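Local structure of endo-b-1,4-glucanase (Nasutitermes takasagoensis, 1KS8) at residues 63-77 against 151-165. The protein probably hydrolyses internal beta-1,4-glucosidic linkages in cellulose and related beta-glucans, as a family 9 endoglucanase of termite origin. Sequence-based numbering, arbitrary orientation.
Sequences FPMAYTATVLAWGLI and LAGETAAALAAASIV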
loop_
_atom_site.group_PDB
_atom_site.type_symbol
_atom_site.label_atom_id
_atom_site.label_comp_id
_atom_site.label_asym_id
_atom_site.label_seq_id
_atom_site.Cartn_x
_atom_site.Cartn_y
_atom_site.Cartn_z
ATOM N N PHE A 63 -2.005 -2.599 -9.344
ATOM C CA PHE A 63 -2.806 -1.517 -8.794
ATOM C C PHE A 63 -2.525 -1.355 -7.295
ATOM O O PHE A 63 -2.092 -0.290 -6.855
ATOM C CB PHE A 63 -4.291 -1.779 -9.085
ATOM C CG PHE A 63 -5.181 -0.577 -8.901
ATOM C CD1 PHE A 63 -4.686 0.716 -9.053
ATOM C CD2 PHE A 63 -6.531 -0.745 -8.611
ATOM C CE1 PHE A 63 -5.526 1.825 -8.918
ATOM C CE2 PHE A 63 -7.377 0.355 -8.477
ATOM C CZ PHE A 63 -6.873 1.641 -8.631
ATOM N N PRO A 64 -2.756 -2.405 -6.488
ATOM C CA PRO A 64 -2.463 -2.203 -5.068
ATOM C C PRO A 64 -0.971 -1.993 -4.801
ATOM O O PRO A 64 -0.609 -1.366 -3.813
ATOM C CB PRO A 64 -3.014 -3.472 -4.410
ATOM C CG PRO A 64 -2.941 -4.496 -5.503
ATOM C CD PRO A 64 -3.404 -3.710 -6.708
ATOM N N MET A 65 -0.100 -2.502 -5.673
ATOM C CA MET A 65 1.334 -2.313 -5.450
ATOM C C MET A 65 1.699 -0.843 -5.628
ATOM O O MET A 65 2.496 -0.301 -4.867
ATOM C CB MET A 65 2.175 -3.157 -6.412
ATOM C CG MET A 65 3.585 -3.407 -5.874
ATOM S SD MET A 65 4.790 -3.977 -7.089
ATOM C CE MET A 65 3.960 -5.436 -7.746
ATOM N N ALA A 66 1.117 -0.203 -6.638
ATOM C CA ALA A 66 1.386 1.207 -6.894
ATOM C C ALA A 66 0.830 2.052 -5.752
ATOM O O ALA A 66 1.492 2.974 -5.272
ATOM C CB ALA A 66 0.762 1.628 -8.223
ATOM N N TYR A 67 -0.388 1.732 -5.322
ATOM C CA TYR A 67 -1.022 2.442 -4.218
ATOM C C TYR A 67 -0.121 2.360 -2.985
ATOM O O TYR A 67 0.111 3.353 -2.294
ATOM C CB TYR A 67 -2.379 1.811 -3.895
ATOM C CG TYR A 67 -2.896 2.169 -2.520
ATOM C CD1 TYR A 67 -3.524 3.394 -2.280
ATOM C CD2 TYR A 67 -2.700 1.309 -1.442
ATOM C CE1 TYR A 67 -3.937 3.752 -0.996
ATOM C CE2 TYR A 67 -3.106 1.656 -0.160
ATOM C CZ TYR A 67 -3.721 2.876 0.057
ATOM O OH TYR A 67 -4.099 3.223 1.334
ATOM N N THR A 68 0.385 1.162 -2.716
ATOM C CA THR A 68 1.258 0.948 -1.571
ATOM C C THR A 68 2.469 1.866 -1.661
ATOM O O THR A 68 2.831 2.539 -0.692
ATOM C CB THR A 68 1.738 -0.516 -1.513
ATOM O OG1 THR A 68 0.622 -1.375 -1.242
ATOM C CG2 THR A 68 2.789 -0.695 -0.423
ATOM N N ALA A 69 3.090 1.891 -2.835
ATOM C CA ALA A 69 4.265 2.725 -3.055
ATOM C C ALA A 69 3.970 4.206 -2.844
ATOM O O ALA A 69 4.757 4.915 -2.224
ATOM C CB ALA A 69 4.812 2.491 -4.458
ATOM N N THR A 70 2.839 4.677 -3.358
ATOM C CA THR A 70 2.483 6.084 -3.207
ATOM C C THR A 70 2.309 6.467 -1.743
ATOM O O THR A 70 2.842 7.476 -1.297
ATOM C CB THR A 70 1.176 6.424 -3.957
ATOM O OG1 THR A 70 1.289 5.988 -5.315
ATOM C CG2 THR A 70 0.923 7.933 -3.942
ATOM N N VAL A 71 1.564 5.660 -0.998
ATOM C CA VAL A 71 1.323 5.951 0.409
ATOM C C VAL A 71 2.601 5.862 1.247
ATOM O O VAL A 71 2.813 6.675 2.151
ATOM C CB VAL A 71 0.218 5.027 0.967
ATOM C CG1 VAL A 71 0.053 5.236 2.466
ATOM C CG2 VAL A 71 -1.099 5.332 0.252
ATOM N N LEU A 72 3.462 4.893 0.949
ATOM C CA LEU A 72 4.710 4.787 1.693
ATOM C C LEU A 72 5.573 6.018 1.408
ATOM O O LEU A 72 6.150 6.600 2.324
ATOM C CB LEU A 72 5.473 3.512 1.313
ATOM C CG LEU A 72 4.892 2.182 1.808
ATOM C CD1 LEU A 72 5.831 1.062 1.396
ATOM C CD2 LEU A 72 4.718 2.199 3.331
ATOM N N ALA A 73 5.654 6.419 0.142
ATOM C CA ALA A 73 6.450 7.590 -0.226
ATOM C C ALA A 73 5.860 8.848 0.411
ATOM O O ALA A 73 6.586 9.719 0.883
ATOM C CB ALA A 73 6.493 7.739 -1.748
ATOM N N TRP A 74 4.535 8.932 0.421
ATOM C CA TRP A 74 3.824 10.071 0.996
ATOM C C TRP A 74 4.227 10.268 2.460
ATOM O O TRP A 74 4.526 11.385 2.889
ATOM C CB TRP A 74 2.321 9.816 0.868
ATOM C CG TRP A 74 1.406 10.953 1.211
ATOM C CD1 TRP A 74 1.741 12.262 1.420
ATOM C CD2 TRP A 74 -0.018 10.879 1.327
ATOM N NE1 TRP A 74 0.608 13.008 1.654
ATOM C CE2 TRP A 74 -0.486 12.182 1.603
ATOM C CE3 TRP A 74 -0.945 9.834 1.222
ATOM C CZ2 TRP A 74 -1.845 12.469 1.775
ATOM C CZ3 TRP A 74 -2.297 10.119 1.393
ATOM C CH2 TRP A 74 -2.731 11.426 1.667
ATOM N N GLY A 75 4.249 9.179 3.223
ATOM C CA GLY A 75 4.628 9.270 4.621
ATOM C C GLY A 75 6.095 9.621 4.788
ATOM O O GLY A 75 6.472 10.316 5.731
ATOM N N LEU A 76 6.926 9.131 3.872
ATOM C CA LEU A 76 8.360 9.399 3.901
ATOM C C LEU A 76 8.638 10.876 3.657
ATOM O O LEU A 76 9.612 11.430 4.170
ATOM C CB LEU A 76 9.076 8.575 2.829
ATOM C CG LEU A 76 9.932 7.397 3.291
ATOM C CD1 LEU A 76 10.516 6.700 2.070
ATOM C CD2 LEU A 76 11.047 7.883 4.206
ATOM N N ILE A 77 7.784 11.509 2.861
ATOM C CA ILE A 77 7.939 12.924 2.546
ATOM C C ILE A 77 7.463 13.827 3.684
ATOM O O ILE A 77 8.196 14.710 4.131
ATOM C CB ILE A 77 7.153 13.294 1.265
ATOM C CG1 ILE A 77 7.726 12.536 0.064
ATOM C CG2 ILE A 77 7.211 14.803 1.034
ATOM C CD1 ILE A 77 6.835 12.572 -1.168
ATOM N N LEU A 151 -4.749 2.280 -13.102
ATOM C CA LEU A 151 -3.463 1.629 -12.878
ATOM C C LEU A 151 -2.303 2.538 -13.278
ATOM O O LEU A 151 -1.351 2.710 -12.517
ATOM C CB LEU A 151 -3.388 0.328 -13.674
ATOM C CG LEU A 151 -2.041 -0.402 -13.675
ATOM C CD1 LEU A 151 -1.678 -0.843 -12.265
ATOM C CD2 LEU A 151 -2.127 -1.602 -14.606
ATOM N N ALA A 152 -2.385 3.113 -14.475
ATOM C CA ALA A 152 -1.337 4.004 -14.961
ATOM C C ALA A 152 -1.256 5.254 -14.086
ATOM O O ALA A 152 -0.166 5.753 -13.792
ATOM C CB ALA A 152 -1.611 4.395 -16.413
ATOM N N GLY A 153 -2.418 5.751 -13.672
ATOM C CA GLY A 153 -2.465 6.932 -12.829
ATOM C C GLY A 153 -1.853 6.719 -11.456
ATOM O O GLY A 153 -1.067 7.542 -10.989
ATOM N N GLU A 154 -2.204 5.617 -10.798
ATOM C CA GLU A 154 -1.653 5.360 -9.473
ATOM C C GLU A 154 -0.151 5.146 -9.567
ATOM O O GLU A 154 0.597 5.569 -8.690
ATOM C CB GLU A 154 -2.307 4.133 -8.833
ATOM C CG GLU A 154 -1.922 3.931 -7.367
ATOM C CD GLU A 154 -2.317 5.112 -6.493
ATOM O OE1 GLU A 154 -3.497 5.517 -6.552
ATOM O OE2 GLU A 154 -1.457 5.634 -5.748
ATOM N N THR A 155 0.291 4.490 -10.636
ATOM C CA THR A 155 1.715 4.250 -10.817
ATOM C C THR A 155 2.439 5.572 -11.064
ATOM O O THR A 155 3.539 5.787 -10.556
ATOM C CB THR A 155 1.969 3.267 -11.977
ATOM O OG1 THR A 155 1.255 2.049 -11.722
ATOM C CG2 THR A 155 3.457 2.947 -12.091
ATOM N N ALA A 156 1.818 6.465 -11.831
ATOM C CA ALA A 156 2.422 7.768 -12.091
ATOM C C ALA A 156 2.552 8.528 -10.767
ATOM O O ALA A 156 3.554 9.203 -10.518
ATOM C CB ALA A 156 1.564 8.556 -13.068
ATOM N N ALA A 157 1.538 8.409 -9.915
ATOM C CA ALA A 157 1.551 9.071 -8.616
ATOM C C ALA A 157 2.682 8.522 -7.753
ATOM O O ALA A 157 3.408 9.279 -7.110
ATOM C CB ALA A 157 0.214 8.870 -7.909
ATOM N N ALA A 158 2.831 7.200 -7.743
ATOM C CA ALA A 158 3.878 6.564 -6.954
ATOM C C ALA A 158 5.253 7.026 -7.425
ATOM O O ALA A 158 6.128 7.334 -6.615
ATOM C CB ALA A 158 3.769 5.043 -7.063
ATOM N N LEU A 159 5.436 7.077 -8.740
ATOM C CA LEU A 159 6.710 7.498 -9.310
ATOM C C LEU A 159 7.000 8.965 -9.002
ATOM O O LEU A 159 8.133 9.323 -8.667
ATOM C CB LEU A 159 6.705 7.255 -10.820
ATOM C CG LEU A 159 6.680 5.775 -11.216
ATOM C CD1 LEU A 159 6.345 5.650 -12.694
ATOM C CD2 LEU A 159 8.021 5.133 -10.912
ATOM N N ALA A 160 5.977 9.807 -9.098
ATOM C CA ALA A 160 6.144 11.227 -8.813
ATOM C C ALA A 160 6.470 11.424 -7.337
ATOM O O ALA A 160 7.360 12.198 -6.985
ATOM C CB ALA A 160 4.877 11.993 -9.184
ATOM N N ALA A 161 5.756 10.716 -6.468
ATOM C CA ALA A 161 6.007 10.824 -5.036
ATOM C C ALA A 161 7.429 10.352 -4.745
ATOM O O ALA A 161 8.161 10.983 -3.978
ATOM C CB ALA A 161 4.998 9.986 -4.259
ATOM N N ALA A 162 7.824 9.245 -5.365
ATOM C CA ALA A 162 9.165 8.716 -5.161
ATOM C C ALA A 162 10.231 9.694 -5.658
ATOM O O ALA A 162 11.304 9.795 -5.065
ATOM C CB ALA A 162 9.315 7.372 -5.868
ATOM N N SER A 163 9.945 10.419 -6.736
ATOM C CA SER A 163 10.928 11.365 -7.261
ATOM C C SER A 163 11.234 12.437 -6.218
ATOM O O SER A 163 12.351 12.950 -6.153
ATOM C CB SER A 163 10.434 12.011 -8.566
ATOM O OG SER A 163 9.433 12.988 -8.338
ATOM N N ILE A 164 10.243 12.767 -5.397
ATOM C CA ILE A 164 10.427 13.758 -4.341
ATOM C C ILE A 164 11.300 13.148 -3.243
ATOM O O ILE A 164 12.227 13.779 -2.740
ATOM C CB ILE A 164 9.070 14.194 -3.742
ATOM C CG1 ILE A 164 8.237 14.899 -4.817
ATOM C CG2 ILE A 164 9.289 15.116 -2.546
ATOM C CD1 ILE A 164 6.807 15.184 -4.399
ATOM N N VAL A 165 11.004 11.904 -2.884
ATOM C CA VAL A 165 11.763 11.206 -1.857
ATOM C C VAL A 165 13.260 11.177 -2.170
ATOM O O VAL A 165 14.092 11.387 -1.286
ATOM C CB VAL A 165 11.262 9.744 -1.701
ATOM C CG1 VAL A 165 12.221 8.942 -0.831
ATOM C CG2 VAL A 165 9.871 9.737 -1.091
HETATM O O HOH W 1 6.513 5.544 -4.547
#
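Glu154 reaches across to helix 63-77 and settles as a knob among Phe63, Ala66, Tyr67 and Thr70. Its CB lies at the edge of the Phe63 ring, 4.0 Å from CE1. With CG anti to the backbone N (chi1 -172°), CG presses on Ala66 CB and comes 3.4 Å from Tyr67 N; a bend at chi2 (60°) then takes CD past Tyr67 CA and brings the carboxylate up to Thr70. Glu154 OE2 ends 2.8 Å from Thr70 OG1, a hydroxyl that also has Ala66 O within hydrogen-bonding reach. Trp217 NE1 also donates to OE2, while OE1 forms a salt bridge with Lys256 and sits close to Glu214, a calcium-binding residue of this enzyme, though no calcium is bound in this model. Cutting the side chain back to an alanine is likely to leave Lys256 NZ and Trp217 NE1 without this partner and a gap beside Ala66 and Tyr67. Both helices belong to the (alpha/alpha)6 barrel of family 9; the axes of segments 63-77 and 151-165 approach to 7.9 Å at 27°. Small residues allow this closeness: Ala69 meets Ala158, and Ala73 CB lies 3.7 Å from Ala161 CB. A water bridging the two helices donates to Ala158 O and, weakly, to Ala69 O. Further along, Ile77 CG1 packs on Val165 CG2 at 3.7 Å, and the Leu76 and Val165 side chains cross at about a right angle, CD1 meeting CG1.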